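Local coordinates for protein EF0056 (Enterococcus faecalis, PDB 6ORI) that is an enterococcal surface protein of unknown molecular function, whose immunoglobulin-like N-terminal region is probably linked to biofilm formation, at residues V274-G279 and Q347-L352; S278-H283 and L305-R310; V101-S106 and I113-Y118. One frame throughout, in Å; residues are numbered along the deposited sequence.

How the contacts relate
Contacts 1 and 2 lie on one beta sheet and meet on strand 277-284, sharing Ser278 and Gly279; their centres lie about 10 Å apart. Contact 1 pairs the start of that strand with the end of strand 340-348, whereas contact 2 covers its other flank with the chain that follows strand 300-304. Arg309 of contact 2 joins them directly, its NH2 lying 2.9 Å from Val277 O of contact 1, a probable hydrogen bond. Contact 3 sits across the chain's centre in a separate sheet, about 39 Å from contact 1 and 41 Å from contact 2, centre to centre. None of the three includes a calcium-binding residue.

Contact 1 of 3, residues V274-G279 and Q347-L352; sequences VPYVSG and QLTKPL
Three backbone hydrogen bonds join Tyr276, Ser278 and Gly279 to Gln347 and Thr349, at and just past the end of strand 340-348. Ser278 N reaches Gln347 O at 2.9 Å, and Gln347 N reaches Gly279 O at 3.0 Å, so Gln347 is gripped through both its N-H and its carbonyl. The third, from Thr349 N to Tyr276 O, is 2.9 Å long but bent, with the donor 43° above the carbonyl plane. Between these bonds Val277 and Leu348 form an antiparallel non-hydrogen-bonded pair, and the CA of each makes a CA-H...O contact.

Thr349 uses both branches of its side chain. Its OG1 lies at the edge of the Tyr276 ring, 3.8 Å from CD1, and a water bonded to Thr349 OG1 donates to Pro275 O. Its methyl CG2 faces the other way, 4.0 Å from Ser278 CB. Gln347 lays CB and CG against Gly279 O, each 3.4 Å away, while its amide NE2 goes on to Ser233 O. Tyr276 OH and Lys350 NZ converge on Glu358 of helix 352-359.

This is the end of an antiparallel strand pair in a five-stranded sheet, entered from a 3-10 turn and left toward a helix N-cap at Pro351.

Contact 2 of 3, residues S278-H283 and L305-R310; sequences SGIQMH and LAIERR
Ser278 meets the second segment through its carbonyl, which lies at the edge of the Arg309 guanidinium with O 3.1 Å from NH2. The angle is too poor for a hydrogen bond; that NH2 bonds instead to Val277 O. Arg309 runs extended from CG to NE, bringing its charged end back to the strand.

Two residues on, Ile280 carries the centre of the contact. Its carbonyl O receives Leu305 N at 2.8 Å in a nearly straight bond (163° at the hydrogen). Its CG2 packs on Leu305 CB at 3.8 Å, and CD1 runs out to 3.6 Å from Ile307 CG2. CG1 is anti to the carbonyl carbon (chi1 -55°), and the extended chi2 carries CD1 to Ile307, whose side chain it crosses at about a right angle.

Met282 adds its CB, 3.8 Å from Leu305 CD1, before its extended chain leads away to Ile330.

Here the chain leaving edge strand 300-304 keeps one last backbone bond at Leu305, then peels away. Leu305 and Ile307 both touch Tyr267 of strand 264-269, and Ile307 also reaches Ile269, so these apolar groups pack between the sheets of strands 277-284 and 264-269. Strand 340-348 flanks 277-284 on its other side.

Contact 3 of 3, residues V101-S106 and I113-Y118; sequences VRINDS and IWKVNY
Arg102 lies along one face of the Trp114 indole, and this pair is the tight part of the contact. The two side chains run side by side in the same direction. With chi1 at -164° and the chain extended to NE, the arginine runs out along the indole face toward its rim. CB sits over the five-membered ring, a CH-pi contact 3.9 Å from its centroid. Farther out, Arg102 NE comes to 3.5 Å from Trp114 CZ2, near the rim of the benzo ring, with the guanidinium tilted 35° against the indole plane. The charged end is held by more than the indole: NE donates to Thr111 O, and NH2 makes a weak hydrogen bond to Ala79 O.

Beneath the side chains, Val101 and Lys115 form an antiparallel hydrogen-bonded pair, each N-H reaching the other's carbonyl O at 2.9 Å. Ile103 N adds a straighter bond to Ile113 O, also 2.9 Å long, with 171° at the hydrogen. At this inner end Ile103 also sends CD1 to 3.9 Å from CG2 of the buried Ile113. The strands belong to a large antiparallel sheet, consistent with an immunoglobulin-like beta domain. In it strand 113-117 pairs with 98-104 on one side and 68-74 on the other; 98-104 and 113-117 form a beta hairpin whose connection carries the short strand 110-111.

On the face opposite the indole, where Val101 and Lys115 point, the packing is looser and nearer solvent. Ile103 turns its CG1 across the lysine chain, 4.0 Å from Lys115 CD. The rest of that aliphatic chain lies alongside the neighbouring valine, Lys115 CE 3.9 Å from CG1 of the exposed Val101.

Contact 1 of 3, residues V274-G279 and Q347-L352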
loop_
_atom_site.group_PDB
_atom_site.type_symbol
_atom_site.label_atom_id
_atom_site.label_comp_id
_atom_site.label_asym_id
_atom_site.label_seq_id
_atom_site.Cartn_x
_atom_site.Cartn_y
_atom_site.Cartn_z
ATOM N N VAL A 274 -16.827 11.575 -4.668
ATOM C CA VAL A 274 -18.083 10.899 -4.386
ATOM C C VAL A 274 -19.160 11.093 -5.472
ATOM O O VAL A 274 -19.723 10.118 -5.931
ATOM C CB VAL A 274 -18.599 11.264 -2.981
ATOM C CG1 VAL A 274 -19.996 10.687 -2.756
ATOM C CG2 VAL A 274 -17.607 10.777 -1.916
ATOM N N PRO A 275 -19.415 12.339 -5.925
ATOM C CA PRO A 275 -20.429 12.499 -6.976
ATOM C C PRO A 275 -20.035 11.924 -8.334
ATOM O O PRO A 275 -20.887 11.809 -9.222
ATOM C CB PRO A 275 -20.574 14.018 -7.116
ATOM C CG PRO A 275 -19.871 14.606 -5.994
ATOM C CD PRO A 275 -18.882 13.627 -5.456
ATOM N N TYR A 276 -18.763 11.584 -8.490
ATOM C CA TYR A 276 -18.259 11.007 -9.738
ATOM C C TYR A 276 -18.084 9.490 -9.679
ATOM O O TYR A 276 -17.537 8.877 -10.607
ATOM C CB TYR A 276 -16.933 11.651 -10.099
ATOM C CG TYR A 276 -17.061 13.122 -10.385
ATOM C CD1 TYR A 276 -17.666 13.561 -11.550
ATOM C CD2 TYR A 276 -16.625 14.065 -9.473
ATOM C CE1 TYR A 276 -17.794 14.913 -11.818
ATOM C CE2 TYR A 276 -16.745 15.420 -9.736
ATOM C CZ TYR A 276 -17.335 15.832 -10.906
ATOM O OH TYR A 276 -17.466 17.180 -11.172
ATOM N N VAL A 277 -18.532 8.891 -8.589
ATOM C CA VAL A 277 -18.506 7.437 -8.461
ATOM C C VAL A 277 -19.934 6.945 -8.501
ATOM O O VAL A 277 -20.797 7.499 -7.807
ATOM C CB VAL A 277 -17.813 7.012 -7.168
ATOM C CG1 VAL A 277 -17.968 5.514 -6.947
ATOM C CG2 VAL A 277 -16.341 7.364 -7.228
ATOM N N SER A 278 -20.206 5.943 -9.336
ATOM C CA SER A 278 -21.526 5.327 -9.407
ATOM C C SER A 278 -21.449 3.997 -8.658
ATOM O O SER A 278 -21.349 3.987 -7.427
ATOM C CB SER A 278 -21.993 5.167 -10.860
ATOM O OG SER A 278 -21.140 4.334 -11.622
ATOM N N GLY A 279 -21.416 2.888 -9.383
ATOM C CA GLY A 279 -21.314 1.594 -8.748
ATOM C C GLY A 279 -20.002 1.430 -8.004
ATOM O O GLY A 279 -18.949 1.935 -8.397
ATOM N N GLN A 347 -16.474 2.668 -9.833
ATOM C CA GLN A 347 -16.802 2.977 -11.212
ATOM C C GLN A 347 -17.012 4.466 -11.378
ATOM O O GLN A 347 -17.730 5.088 -10.611
ATOM C CB GLN A 347 -18.053 2.219 -11.626
ATOM C CG GLN A 347 -17.930 0.704 -11.429
ATOM C CD GLN A 347 -18.957 -0.075 -12.214
ATOM O OE1 GLN A 347 -20.060 0.411 -12.467
ATOM N NE2 GLN A 347 -18.599 -1.292 -12.610
ATOM N N LEU A 348 -16.343 5.058 -12.356
ATOM C CA LEU A 348 -16.483 6.482 -12.601
ATOM C C LEU A 348 -17.699 6.779 -13.470
ATOM O O LEU A 348 -18.059 6.005 -14.340
ATOM C CB LEU A 348 -15.225 7.008 -13.278
ATOM C CG LEU A 348 -13.938 6.828 -12.478
ATOM C CD1 LEU A 348 -12.768 7.262 -13.329
ATOM C CD2 LEU A 348 -13.968 7.574 -11.175
ATOM N N THR A 349 -18.302 7.947 -13.251
ATOM C CA THR A 349 -19.502 8.352 -13.983
ATOM C C THR A 349 -19.161 8.967 -15.319
ATOM O O THR A 349 -20.020 9.043 -16.199
ATOM C CB THR A 349 -20.285 9.402 -13.212
ATOM O OG1 THR A 349 -19.411 10.489 -12.926
ATOM C CG2 THR A 349 -20.843 8.838 -11.915
ATOM N N LYS A 350 -17.932 9.433 -15.462
ATOM C CA LYS A 350 -17.446 9.953 -16.733
ATOM C C LYS A 350 -15.938 9.754 -16.755
ATOM O O LYS A 350 -15.337 9.439 -15.722
ATOM C CB LYS A 350 -17.836 11.425 -16.916
ATOM C CG LYS A 350 -17.369 12.318 -15.817
ATOM C CD LYS A 350 -17.990 13.706 -15.915
ATOM C CE LYS A 350 -19.464 13.671 -15.593
ATOM N NZ LYS A 350 -20.063 15.028 -15.522
ATOM N N PRO A 351 -15.316 9.917 -17.935
ATOM C CA PRO A 351 -13.868 9.711 -18.013
ATOM C C PRO A 351 -13.103 10.645 -17.091
ATOM O O PRO A 351 -13.552 11.763 -16.832
ATOM C CB PRO A 351 -13.551 10.018 -19.480
ATOM C CG PRO A 351 -14.835 9.798 -20.201
ATOM C CD PRO A 351 -15.905 10.230 -19.248
ATOM N N LEU A 352 -11.964 10.188 -16.596
ATOM C CA LEU A 352 -11.240 10.920 -15.581
ATOM C C LEU A 352 -10.878 12.333 -16.048
ATOM O O LEU A 352 -11.020 13.284 -15.298
ATOM C CB LEU A 352 -9.994 10.134 -15.147
ATOM C CG LEU A 352 -9.312 10.570 -13.851
ATOM C CD1 LEU A 352 -10.305 10.809 -12.715
ATOM C CD2 LEU A 352 -8.299 9.525 -13.434
HETATM O O HOH W 1 -21.225 12.521 -12.074
#

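Contact 2 of 3, residues S278-H283 and L305-R310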
loop_
_atom_site.group_PDB
_atom_site.type_symbol
_atom_site.label_atom_id
_atom_site.label_comp_id
_atom_site.label_asym_id
_atom_site.label_seq_id
_atom_site.Cartn_x
_atom_site.Cartn_y
_atom_site.Cartn_z
ATOM N N SER A 278 -20.206 5.943 -9.336
ATOM C CA SER A 278 -21.526 5.327 -9.407
ATOM C C SER A 278 -21.449 3.997 -8.658
ATOM O O SER A 278 -21.349 3.987 -7.427
ATOM C CB SER A 278 -21.993 5.167 -10.860
ATOM O OG SER A 278 -21.140 4.334 -11.622
ATOM N N GLY A 279 -21.416 2.888 -9.383
ATOM C CA GLY A 279 -21.314 1.594 -8.748
ATOM C C GLY A 279 -20.002 1.430 -8.004
ATOM O O GLY A 279 -18.949 1.935 -8.397
ATOM N N ILE A 280 -20.083 0.670 -6.923
ATOM C CA ILE A 280 -18.922 0.307 -6.123
ATOM C C ILE A 280 -19.016 -1.186 -5.906
ATOM O O ILE A 280 -19.967 -1.666 -5.279
ATOM C CB ILE A 280 -18.877 1.038 -4.774
ATOM C CG1 ILE A 280 -18.943 2.541 -5.013
ATOM C CG2 ILE A 280 -17.615 0.654 -4.006
ATOM C CD1 ILE A 280 -19.213 3.345 -3.783
ATOM N N GLN A 281 -18.061 -1.930 -6.448
ATOM C CA GLN A 281 -18.031 -3.386 -6.318
ATOM C C GLN A 281 -16.983 -3.822 -5.330
ATOM O O GLN A 281 -15.892 -3.260 -5.291
ATOM C CB GLN A 281 -17.720 -4.085 -7.651
ATOM C CG GLN A 281 -18.564 -3.600 -8.817
ATOM C CD GLN A 281 -18.394 -4.435 -10.072
ATOM O OE1 GLN A 281 -17.459 -5.218 -10.235
ATOM N NE2 GLN A 281 -19.339 -4.272 -10.987
ATOM N N MET A 282 -17.293 -4.850 -4.555
ATOM C CA MET A 282 -16.314 -5.507 -3.699
ATOM C C MET A 282 -15.901 -6.780 -4.391
ATOM O O MET A 282 -16.771 -7.576 -4.835
ATOM C CB MET A 282 -16.938 -5.848 -2.350
ATOM C CG MET A 282 -15.929 -6.247 -1.309
ATOM S SD MET A 282 -16.791 -6.580 0.228
ATOM C CE MET A 282 -15.392 -6.834 1.307
ATOM N N HIS A 283 -14.596 -6.983 -4.539
ATOM C CA HIS A 283 -14.080 -8.224 -5.101
ATOM C C HIS A 283 -13.280 -8.989 -4.076
ATOM O O HIS A 283 -12.544 -8.389 -3.282
ATOM C CB HIS A 283 -13.168 -7.954 -6.300
ATOM C CG HIS A 283 -13.865 -7.388 -7.502
ATOM N ND1 HIS A 283 -13.266 -7.312 -8.744
ATOM C CD2 HIS A 283 -15.110 -6.885 -7.656
ATOM C CE1 HIS A 283 -14.110 -6.771 -9.604
ATOM N NE2 HIS A 283 -15.244 -6.513 -8.974
ATOM N N LEU A 305 -21.650 -2.415 -3.124
ATOM C CA LEU A 305 -21.417 -1.574 -1.948
ATOM C C LEU A 305 -22.054 -0.210 -2.076
ATOM O O LEU A 305 -22.308 0.277 -3.195
ATOM C CB LEU A 305 -19.916 -1.374 -1.758
ATOM C CG LEU A 305 -19.120 -2.654 -1.522
ATOM C CD1 LEU A 305 -17.642 -2.291 -1.359
ATOM C CD2 LEU A 305 -19.604 -3.451 -0.325
ATOM N N ALA A 306 -22.275 0.443 -0.938
ATOM C CA ALA A 306 -22.760 1.818 -0.906
ATOM C C ALA A 306 -21.758 2.731 -0.231
ATOM O O ALA A 306 -20.886 2.287 0.531
ATOM C CB ALA A 306 -24.069 1.874 -0.154
ATOM N N ILE A 307 -21.888 4.025 -0.467
ATOM C CA ILE A 307 -21.185 5.026 0.328
ATOM C C ILE A 307 -22.180 6.091 0.711
ATOM O O ILE A 307 -23.249 6.201 0.120
ATOM C CB ILE A 307 -20.009 5.699 -0.400
ATOM C CG1 ILE A 307 -20.452 6.254 -1.752
ATOM C CG2 ILE A 307 -18.808 4.749 -0.468
ATOM C CD1 ILE A 307 -19.373 7.088 -2.414
ATOM N N GLU A 308 -21.807 6.855 1.722
ATOM C CA GLU A 308 -22.631 7.931 2.250
ATOM C C GLU A 308 -22.515 9.113 1.304
ATOM O O GLU A 308 -21.416 9.622 1.054
ATOM C CB GLU A 308 -22.123 8.316 3.630
ATOM C CG GLU A 308 -22.867 9.516 4.247
ATOM C CD GLU A 308 -24.353 9.272 4.325
ATOM O OE1 GLU A 308 -24.751 8.368 5.083
ATOM O OE2 GLU A 308 -25.134 9.954 3.620
ATOM N N ARG A 309 -23.651 9.530 0.761
ATOM C CA ARG A 309 -23.707 10.572 -0.260
ATOM C C ARG A 309 -24.472 11.824 0.162
ATOM O O ARG A 309 -24.576 12.777 -0.615
ATOM C CB ARG A 309 -24.329 10.000 -1.525
ATOM C CG ARG A 309 -23.483 8.930 -2.199
ATOM C CD ARG A 309 -24.236 8.375 -3.383
ATOM N NE ARG A 309 -23.569 7.258 -4.044
ATOM C CZ ARG A 309 -22.584 7.395 -4.925
ATOM N NH1 ARG A 309 -22.087 8.578 -5.227
ATOM N NH2 ARG A 309 -22.075 6.326 -5.496
ATOM N N ARG A 310 -25.013 11.847 1.367
ATOM C CA ARG A 310 -25.733 13.037 1.812
ATOM C C ARG A 310 -24.765 14.155 2.162
ATOM O O ARG A 310 -23.947 14.027 3.069
ATOM C CB ARG A 310 -26.637 12.718 3.007
ATOM C CG ARG A 310 -27.779 11.805 2.648
ATOM C CD ARG A 310 -28.520 11.285 3.857
ATOM N NE ARG A 310 -27.711 10.341 4.635
ATOM C CZ ARG A 310 -28.145 9.688 5.706
ATOM N NH1 ARG A 310 -29.364 9.913 6.166
ATOM N NH2 ARG A 310 -27.361 8.831 6.346
#

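Contact 3 of 3, residues V101-S106 and I113-Y118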
loop_
_atom_site.group_PDB
_atom_site.type_symbol
_atom_site.label_atom_id
_atom_site.label_comp_id
_atom_site.label_asym_id
_atom_site.label_seq_id
_atom_site.Cartn_x
_atom_site.Cartn_y
_atom_site.Cartn_z
ATOM N N VAL A 101 21.569 1.516 -1.063
ATOM C CA VAL A 101 22.505 2.207 -1.952
ATOM C C VAL A 101 21.747 3.036 -2.953
ATOM O O VAL A 101 20.820 2.539 -3.596
ATOM C CB VAL A 101 23.385 1.164 -2.686
ATOM C CG1 VAL A 101 24.235 1.802 -3.778
ATOM C CG2 VAL A 101 24.248 0.424 -1.692
ATOM N N ARG A 102 22.135 4.289 -3.118
ATOM C CA ARG A 102 21.445 5.162 -4.037
ATOM C C ARG A 102 21.837 4.851 -5.482
ATOM O O ARG A 102 23.011 4.640 -5.793
ATOM C CB ARG A 102 21.731 6.615 -3.693
ATOM C CG ARG A 102 20.773 7.568 -4.352
ATOM C CD ARG A 102 20.861 8.939 -3.704
ATOM N NE ARG A 102 19.864 9.841 -4.249
ATOM C CZ ARG A 102 19.529 11.010 -3.717
ATOM N NH1 ARG A 102 20.096 11.435 -2.595
ATOM N NH2 ARG A 102 18.616 11.748 -4.324
ATOM N N ILE A 103 20.872 4.812 -6.366
ATOM C CA ILE A 103 21.123 4.622 -7.780
ATOM C C ILE A 103 21.341 5.989 -8.440
ATOM O O ILE A 103 20.610 6.944 -8.174
ATOM C CB ILE A 103 19.931 3.868 -8.436
ATOM C CG1 ILE A 103 19.813 2.464 -7.830
ATOM C CG2 ILE A 103 20.118 3.796 -9.948
ATOM C CD1 ILE A 103 18.562 1.725 -8.222
ATOM N N ASN A 104 22.352 6.078 -9.301
ATOM C CA ASN A 104 22.658 7.295 -10.028
ATOM C C ASN A 104 22.354 7.092 -11.482
ATOM O O ASN A 104 22.254 5.958 -11.943
ATOM C CB ASN A 104 24.116 7.636 -9.831
ATOM C CG ASN A 104 24.464 7.674 -8.376
ATOM O OD1 ASN A 104 23.843 8.417 -7.611
ATOM N ND2 ASN A 104 25.387 6.829 -7.957
ATOM N N ASP A 105 22.178 8.187 -12.206
ATOM C CA ASP A 105 21.911 8.086 -13.632
ATOM C C ASP A 105 23.206 8.152 -14.441
ATOM O O ASP A 105 24.301 8.187 -13.859
ATOM C CB ASP A 105 20.879 9.133 -14.079
ATOM C CG ASP A 105 21.370 10.568 -14.003
ATOM O OD1 ASP A 105 22.581 10.825 -13.997
ATOM O OD2 ASP A 105 20.488 11.476 -13.962
ATOM N N SER A 106 23.077 8.205 -15.764
ATOM C CA SER A 106 24.213 8.190 -16.684
ATOM C C SER A 106 24.770 9.576 -16.931
ATOM O O SER A 106 25.647 9.752 -17.783
ATOM C CB SER A 106 23.769 7.598 -18.030
ATOM O OG SER A 106 22.773 8.416 -18.651
ATOM N N ILE A 113 15.879 6.697 -6.369
ATOM C CA ILE A 113 15.690 5.284 -6.108
ATOM C C ILE A 113 16.913 4.720 -5.379
ATOM O O ILE A 113 18.057 5.028 -5.742
ATOM C CB ILE A 113 15.409 4.497 -7.400
ATOM C CG1 ILE A 113 14.265 5.166 -8.173
ATOM C CG2 ILE A 113 15.087 3.032 -7.058
ATOM C CD1 ILE A 113 13.902 4.482 -9.486
ATOM N N TRP A 114 16.663 3.923 -4.355
ATOM C CA TRP A 114 17.652 3.215 -3.578
ATOM C C TRP A 114 17.417 1.706 -3.699
ATOM O O TRP A 114 16.313 1.256 -3.990
ATOM C CB TRP A 114 17.543 3.620 -2.110
ATOM C CG TRP A 114 18.085 4.978 -1.784
ATOM C CD1 TRP A 114 19.272 5.240 -1.180
ATOM C CD2 TRP A 114 17.464 6.258 -1.998
ATOM N NE1 TRP A 114 19.430 6.591 -0.994
ATOM C CE2 TRP A 114 18.342 7.236 -1.499
ATOM C CE3 TRP A 114 16.246 6.673 -2.544
ATOM C CZ2 TRP A 114 18.061 8.592 -1.549
ATOM C CZ3 TRP A 114 15.975 8.041 -2.587
ATOM C CH2 TRP A 114 16.881 8.969 -2.091
ATOM N N LYS A 115 18.448 0.920 -3.416
ATOM C CA LYS A 115 18.401 -0.537 -3.590
ATOM C C LYS A 115 19.069 -1.287 -2.449
ATOM O O LYS A 115 20.080 -0.830 -1.883
ATOM C CB LYS A 115 19.056 -0.960 -4.913
ATOM C CG LYS A 115 20.520 -0.595 -5.026
ATOM C CD LYS A 115 21.116 -1.017 -6.375
ATOM C CE LYS A 115 22.561 -0.586 -6.420
ATOM N NZ LYS A 115 23.287 -1.131 -7.592
ATOM N N VAL A 116 18.505 -2.435 -2.090
ATOM C CA VAL A 116 19.113 -3.382 -1.144
ATOM C C VAL A 116 18.679 -4.770 -1.553
ATOM O O VAL A 116 17.592 -4.934 -2.086
ATOM C CB VAL A 116 18.718 -3.039 0.315
ATOM C CG1 VAL A 116 17.263 -3.353 0.629
ATOM C CG2 VAL A 116 19.629 -3.743 1.295
ATOM N N ASN A 117 19.511 -5.774 -1.359
ATOM C CA ASN A 117 19.114 -7.105 -1.742
ATOM C C ASN A 117 17.990 -7.607 -0.851
ATOM O O ASN A 117 17.936 -7.332 0.337
ATOM C CB ASN A 117 20.311 -8.052 -1.706
ATOM C CG ASN A 117 21.272 -7.802 -2.835
ATOM O OD1 ASN A 117 20.967 -7.069 -3.768
ATOM N ND2 ASN A 117 22.414 -8.468 -2.789
ATOM N N TYR A 118 17.088 -8.373 -1.434
ATOM C CA TYR A 118 16.018 -8.990 -0.665
ATOM C C TYR A 118 16.528 -10.072 0.296
ATOM O O TYR A 118 16.073 -10.146 1.432
ATOM C CB TYR A 118 14.972 -9.575 -1.642
ATOM C CG TYR A 118 13.757 -10.197 -0.978
ATOM C CD1 TYR A 118 13.810 -11.469 -0.440
ATOM C CD2 TYR A 118 12.549 -9.508 -0.893
ATOM C CE1 TYR A 118 12.693 -12.043 0.173
ATOM C CE2 TYR A 118 11.436 -10.077 -0.288
ATOM C CZ TYR A 118 11.522 -11.342 0.233
ATOM O OH TYR A 118 10.418 -11.906 0.836
#